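PDB 4YF1: Lmo0812 protein from Listeria monocytogenes serovar 1/2a, which is a putative HD-domain pyrophosphohydrolase that may remove the 3'-diphosphate from the alarmone guanosine-3',5'-bis(diphosphate). Local coordinates for residues A[85-90]-A[115-120]; A[100-105]-A[155-160]. All blocks are in the same frame, centred on the assembly; numbering follows the deposited sequence. Where two conformers were deposited one is given.

Interaction 1. Residues A[85-90]-A[115-120]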
loop_
_atom_site.group_PDB
_atom_site.type_symbol
_atom_site.label_atom_id
_atom_site.label_comp_id
_atom_site.label_asym_id
_atom_site.label_seq_id
_atom_site.Cartn_x
_atom_site.Cartn_y
_atom_site.Cartn_z
ATOM N N ALA A 85 -11.732 -5.126 5.276
ATOM C CA ALA A 85 -12.601 -6.158 5.819
ATOM C C ALA A 85 -13.743 -6.497 4.893
ATOM O O ALA A 85 -14.212 -7.643 4.908
ATOM C CB ALA A 85 -13.156 -5.749 7.183
ATOM N N SER A 86 -14.198 -5.534 4.081
ATOM C CA SER A 86 -15.319 -5.797 3.182
ATOM C C SER A 86 -15.058 -6.946 2.179
ATOM O O SER A 86 -16.001 -7.636 1.801
ATOM C CB SER A 86 -15.749 -4.550 2.417
ATOM O OG SER A 86 -14.843 -4.184 1.380
ATOM N N HIS A 87 -13.806 -7.185 1.798
ATOM C CA HIS A 87 -13.473 -8.252 0.820
ATOM C C HIS A 87 -12.609 -9.404 1.347
ATOM O O HIS A 87 -12.213 -10.282 0.582
ATOM C CB HIS A 87 -12.801 -7.624 -0.406
ATOM C CG HIS A 87 -12.276 -8.622 -1.395
ATOM N ND1 HIS A 87 -12.870 -9.850 -1.598
ATOM C CD2 HIS A 87 -11.298 -8.522 -2.325
ATOM C CE1 HIS A 87 -12.233 -10.491 -2.562
ATOM N NE2 HIS A 87 -11.281 -9.704 -3.027
ATOM N N THR A 88 -12.355 -9.423 2.644
ATOM C CA THR A 88 -11.493 -10.445 3.257
ATOM C C THR A 88 -12.342 -11.694 3.468
ATOM O O THR A 88 -13.455 -11.597 3.953
ATOM C CB THR A 88 -10.948 -9.986 4.636
ATOM O OG1 THR A 88 -10.146 -8.810 4.478
ATOM C CG2 THR A 88 -10.093 -11.078 5.293
ATOM N N GLU A 89 -11.805 -12.856 3.105
ATOM C CA GLU A 89 -12.516 -14.120 3.274
ATOM C C GLU A 89 -12.351 -14.627 4.700
ATOM O O GLU A 89 -11.329 -14.389 5.332
ATOM C CB GLU A 89 -11.973 -15.189 2.308
ATOM C CG GLU A 89 -12.216 -14.921 0.824
ATOM C CD GLU A 89 -11.679 -16.030 -0.092
ATOM O OE1 GLU A 89 -10.867 -16.871 0.352
ATOM O OE2 GLU A 89 -12.048 -16.035 -1.283
ATOM N N ASN A 90 -13.377 -15.289 5.211
ATOM C CA ASN A 90 -13.266 -15.970 6.480
ATOM C C ASN A 90 -12.683 -17.349 6.108
ATOM O O ASN A 90 -13.406 -18.216 5.615
ATOM C CB ASN A 90 -14.623 -16.109 7.151
ATOM C CG ASN A 90 -14.537 -16.796 8.506
ATOM O OD1 ASN A 90 -13.776 -17.753 8.693
ATOM N ND2 ASN A 90 -15.328 -16.303 9.469
ATOM N N ALA A 115 -15.301 -2.287 -6.506
ATOM C CA ALA A 115 -14.047 -2.084 -7.234
ATOM C C ALA A 115 -12.887 -2.883 -6.636
ATOM O O ALA A 115 -12.030 -3.377 -7.373
ATOM C CB ALA A 115 -13.697 -0.598 -7.299
ATOM N N LEU A 116 -12.864 -3.014 -5.308
ATOM C CA LEU A 116 -11.803 -3.757 -4.643
ATOM C C LEU A 116 -11.815 -5.223 -5.057
ATOM O O LEU A 116 -10.747 -5.844 -5.307
ATOM C CB LEU A 116 -11.990 -3.671 -3.152
ATOM C CG LEU A 116 -11.584 -2.291 -2.634
ATOM C CD1 LEU A 116 -12.256 -2.086 -1.279
ATOM C CD2 LEU A 116 -10.070 -2.197 -2.538
ATOM N N ILE A 117 -13.016 -5.761 -5.136
ATOM C CA ILE A 117 -13.179 -7.176 -5.538
ATOM C C ILE A 117 -12.827 -7.352 -7.012
ATOM O O ILE A 117 -12.096 -8.292 -7.353
ATOM C CB ILE A 117 -14.611 -7.682 -5.289
ATOM C CG1 ILE A 117 -14.895 -7.727 -3.787
ATOM C CG2 ILE A 117 -14.796 -9.092 -5.912
ATOM C CD1 ILE A 117 -16.341 -7.978 -3.387
ATOM N N VAL A 118 -13.382 -6.527 -7.897
ATOM C CA VAL A 118 -13.116 -6.717 -9.333
ATOM C C VAL A 118 -11.625 -6.501 -9.682
ATOM O O VAL A 118 -11.056 -7.295 -10.436
ATOM C CB VAL A 118 -14.040 -5.890 -10.211
ATOM C CG1 VAL A 118 -13.754 -6.085 -11.666
ATOM C CG2 VAL A 118 -15.509 -6.167 -9.917
ATOM N N ALA A 119 -10.983 -5.491 -9.094
ATOM C CA ALA A 119 -9.567 -5.242 -9.343
ATOM C C ALA A 119 -8.706 -6.437 -8.932
ATOM O O ALA A 119 -7.773 -6.824 -9.638
ATOM C CB ALA A 119 -9.105 -3.987 -8.635
ATOM N N ASP A 120 -9.025 -7.004 -7.780
ATOM C CA ASP A 120 -8.325 -8.184 -7.286
ATOM C C ASP A 120 -8.488 -9.346 -8.291
ATOM O O ASP A 120 -7.513 -10.005 -8.645
ATOM C CB ASP A 120 -8.910 -8.591 -5.938
ATOM C CG ASP A 120 -8.321 -9.918 -5.410
ATOM O OD1 ASP A 120 -7.091 -10.004 -5.254
ATOM O OD2 ASP A 120 -9.098 -10.838 -5.120
#

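Interaction 2. Residues A[100-105]-A[155-160]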
loop_
_atom_site.group_PDB
_atom_site.type_symbol
_atom_site.label_atom_id
_atom_site.label_comp_id
_atom_site.label_asym_id
_atom_site.label_seq_id
_atom_site.Cartn_x
_atom_site.Cartn_y
_atom_site.Cartn_z
ATOM N N ALA A 100 -19.179 -17.830 -2.589
ATOM C CA ALA A 100 -20.556 -17.361 -2.685
ATOM C C ALA A 100 -20.703 -16.019 -1.918
ATOM O O ALA A 100 -21.476 -15.118 -2.336
ATOM C CB ALA A 100 -21.500 -18.392 -2.098
ATOM N N HIS A 101 -19.992 -15.908 -0.803
ATOM C CA HIS A 101 -20.093 -14.688 -0.010
ATOM C C HIS A 101 -19.484 -13.507 -0.767
ATOM O O HIS A 101 -19.979 -12.378 -0.669
ATOM C CB HIS A 101 -19.491 -14.835 1.379
ATOM C CG HIS A 101 -20.219 -15.807 2.252
ATOM N ND1 HIS A 101 -19.604 -16.479 3.286
ATOM C CD2 HIS A 101 -21.474 -16.295 2.184
ATOM C CE1 HIS A 101 -20.468 -17.296 3.853
ATOM N NE2 HIS A 101 -21.606 -17.217 3.191
ATOM N N THR A 102 -18.429 -13.759 -1.528
ATOM C CA THR A 102 -17.817 -12.690 -2.347
ATOM C C THR A 102 -18.750 -12.234 -3.485
ATOM O O THR A 102 -18.870 -11.002 -3.760
ATOM C CB THR A 102 -16.433 -13.084 -2.807
ATOM O OG1 THR A 102 -15.612 -13.209 -1.651
ATOM C CG2 THR A 102 -15.815 -12.060 -3.747
ATOM N N ILE A 103 -19.447 -13.173 -4.115
ATOM C CA ILE A 103 -20.432 -12.837 -5.155
ATOM C C ILE A 103 -21.552 -11.948 -4.583
ATOM O O ILE A 103 -21.882 -10.899 -5.198
ATOM C CB ILE A 103 -20.999 -14.106 -5.823
ATOM C CG1 ILE A 103 -19.869 -14.772 -6.607
ATOM C CG2 ILE A 103 -22.187 -13.785 -6.734
ATOM C CD1 ILE A 103 -20.179 -16.212 -7.033
ATOM N N GLU A 104 -22.059 -12.288 -3.385
ATOM C CA GLU A 104 -23.096 -11.474 -2.758
ATOM C C GLU A 104 -22.553 -10.055 -2.479
ATOM O O GLU A 104 -23.267 -9.058 -2.668
ATOM C CB GLU A 104 -23.634 -12.110 -1.437
ATOM C CG GLU A 104 -24.654 -11.216 -0.672
ATOM C CD GLU A 104 -25.096 -11.750 0.706
ATOM O OE1 GLU A 104 -24.570 -12.791 1.180
ATOM O OE2 GLU A 104 -26.001 -11.143 1.309
ATOM N N GLN A 105 -21.306 -9.982 -2.011
ATOM C CA GLN A 105 -20.691 -8.692 -1.702
ATOM C C GLN A 105 -20.456 -7.826 -2.971
ATOM O O GLN A 105 -20.695 -6.580 -2.936
ATOM C CB GLN A 105 -19.421 -8.912 -0.895
ATOM C CG GLN A 105 -18.631 -7.679 -0.558
ATOM C CD GLN A 105 -19.302 -6.832 0.474
ATOM O OE1 GLN A 105 -20.332 -7.186 1.051
ATOM N NE2 GLN A 105 -18.683 -5.710 0.742
ATOM N N GLN A 155 -17.756 -16.073 -13.452
ATOM C CA GLN A 155 -19.006 -15.651 -14.099
ATOM C C GLN A 155 -19.905 -14.975 -13.066
ATOM O O GLN A 155 -20.575 -13.947 -13.382
ATOM C CB GLN A 155 -19.705 -16.822 -14.799
ATOM C CG GLN A 155 -18.999 -17.136 -16.077
ATOM C CD GLN A 155 -19.681 -18.227 -16.877
ATOM O OE1 GLN A 155 -20.561 -18.950 -16.391
ATOM N NE2 GLN A 155 -19.314 -18.309 -18.106
ATOM N N GLY A 156 -19.890 -15.486 -11.825
ATOM C CA GLY A 156 -20.667 -14.860 -10.745
ATOM C C GLY A 156 -20.254 -13.391 -10.480
ATOM O O GLY A 156 -21.127 -12.508 -10.308
ATOM N N ILE A 157 -18.946 -13.136 -10.419
ATOM C CA ILE A 157 -18.439 -11.765 -10.216
ATOM C C ILE A 157 -18.858 -10.929 -11.425
ATOM O O ILE A 157 -19.494 -9.874 -11.285
ATOM C CB ILE A 157 -16.897 -11.712 -10.053
ATOM C CG1 ILE A 157 -16.410 -12.523 -8.821
ATOM C CG2 ILE A 157 -16.428 -10.254 -9.940
ATOM C CD1 ILE A 157 -17.048 -12.136 -7.512
ATOM N N LYS A 158 -18.536 -11.432 -12.624
ATOM C CA LYS A 158 -18.871 -10.717 -13.846
ATOM C C LYS A 158 -20.357 -10.364 -13.953
ATOM O O LYS A 158 -20.708 -9.210 -14.281
ATOM C CB LYS A 158 -18.369 -11.452 -15.093
ATOM C CG LYS A 158 -18.973 -10.950 -16.390
ATOM C CD LYS A 158 -18.564 -11.855 -17.529
ATOM C CE LYS A 158 -19.593 -11.836 -18.639
ATOM N NZ LYS A 158 -20.884 -12.465 -18.205
ATOM N N ASN A 159 -21.237 -11.309 -13.630
ATOM C CA ASN A 159 -22.681 -11.065 -13.748
ATOM C C ASN A 159 -23.323 -10.286 -12.613
ATOM O O ASN A 159 -24.487 -9.949 -12.711
ATOM C CB ASN A 159 -23.414 -12.393 -13.956
ATOM C CG ASN A 159 -23.073 -13.005 -15.293
ATOM O OD1 ASN A 159 -22.756 -12.275 -16.228
ATOM N ND2 ASN A 159 -23.085 -14.324 -15.387
ATOM N N ASN A 160 -22.574 -10.009 -11.557
ATOM C CA ASN A 160 -23.131 -9.275 -10.413
ATOM C C ASN A 160 -22.447 -7.937 -10.132
ATOM O O ASN A 160 -23.061 -7.056 -9.499
ATOM C CB ASN A 160 -23.108 -10.178 -9.178
ATOM C CG ASN A 160 -24.207 -11.225 -9.214
ATOM O OD1 ASN A 160 -25.353 -10.935 -8.904
ATOM N ND2 ASN A 160 -23.862 -12.448 -9.615
#

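Interaction 1. Residues A[85-90]-A[115-120]
His87, carried by helix 78-87, reaches across to Ile117 and Asp120 on helix 111-132. In one of its two conformers, with CG anti to the backbone N (chi1 173°), the imidazole extends toward that helix. There NE2 donates a nearly straight hydrogen bond to Asp120 OD2 at 3.2 Å, with an N-H...O angle of 166°. The oxygen lies near the ring plane, yet the ring meets the carboxylate from above its plane. Histidine suits this place because a pi face and an N-H at its edge are both used: Ile117 CG1 lies over one face, 3.7 Å from the ring centroid, as a CH-pi contact. Asp120 OD1 accepts a further hydrogen bond from His35 NE2. His35, His59, Asp60 and Asp120 converge in a pattern consistent with an HD-type metal site, although no metal is bound to them here; His87, stacked on His59, would then be a second-shell residue. Packing is looser at Ser86, where OG stands 4.3 Å from Leu116 CD1 and bonds instead to Leu83 O; beyond His87 the chain runs out to exposed Asn90. Helix 95-108 lies against Ser86 and Ile117, helices 35-45 and 50-64 against Leu116, and helix 172-184 against Val118.

Interaction 2. Residues A[100-105]-A[155-160]
Two nearly parallel helices of the all-helical fold, 95-108 and 147-160, pack where Ile103 meets Gly156, Ile157 and Asn160. The axes of the short segments approach to 9.0 Å at an angle of 12°, and the CA atoms of Ile103 and Ile157 are 5.5 Å apart. Glycine suits position 156 because the absence of a side chain leaves its backbone open to Ile103, whose CD1 comes to 4.0 Å from Gly156 CA. The two branches of Ile103 divide the work. CG1 meets Ile157 CD1 at 4.0 Å, while CG2, anti to the backbone N, is 3.6 Å from Asn160 ND2. Within the HD-family helical bundle, Ile157 lies where four helices meet, since besides helix 95-108 it touches Ile117 of helix 111-132 and Tyr177 of helix 172-184. Its CD1 is shared with the methyl CG2 of Thr102; the threonine hydroxyl makes a weak hydrogen bond to Arg98 O. Asparagine suits position 160 because its amide can bond back to the backbone: ND2 donates to Gly156 O at 2.8 Å, in the carbonyl plane and on a lone pair. Arg107 NE, from helix 95-108, bonds to Asn160 OD1.

Interaction 1 lies nearer the middle of the chain, about 5 Å from its centre against 11 Å for interaction 2, yet both are buried contacts. They bury similar areas by different chemistry: a histidine-carboxylate pair whose aspartate belongs to the putative metal site in 85-90/115-120, and aliphatic branches against a glycine in 100-105/155-160. Helix 95-108 joins them, following helix 78-87 in the chain and preceding helix 111-132. Ile117 CG2 is 3.8 Å from Thr102 CG2, and Ile117 CD1 is 3.7 Å from Gln105 CG, so Ile117, which covers one face of the histidine ring, is also in apolar contact with helix 95-108 of the second contact.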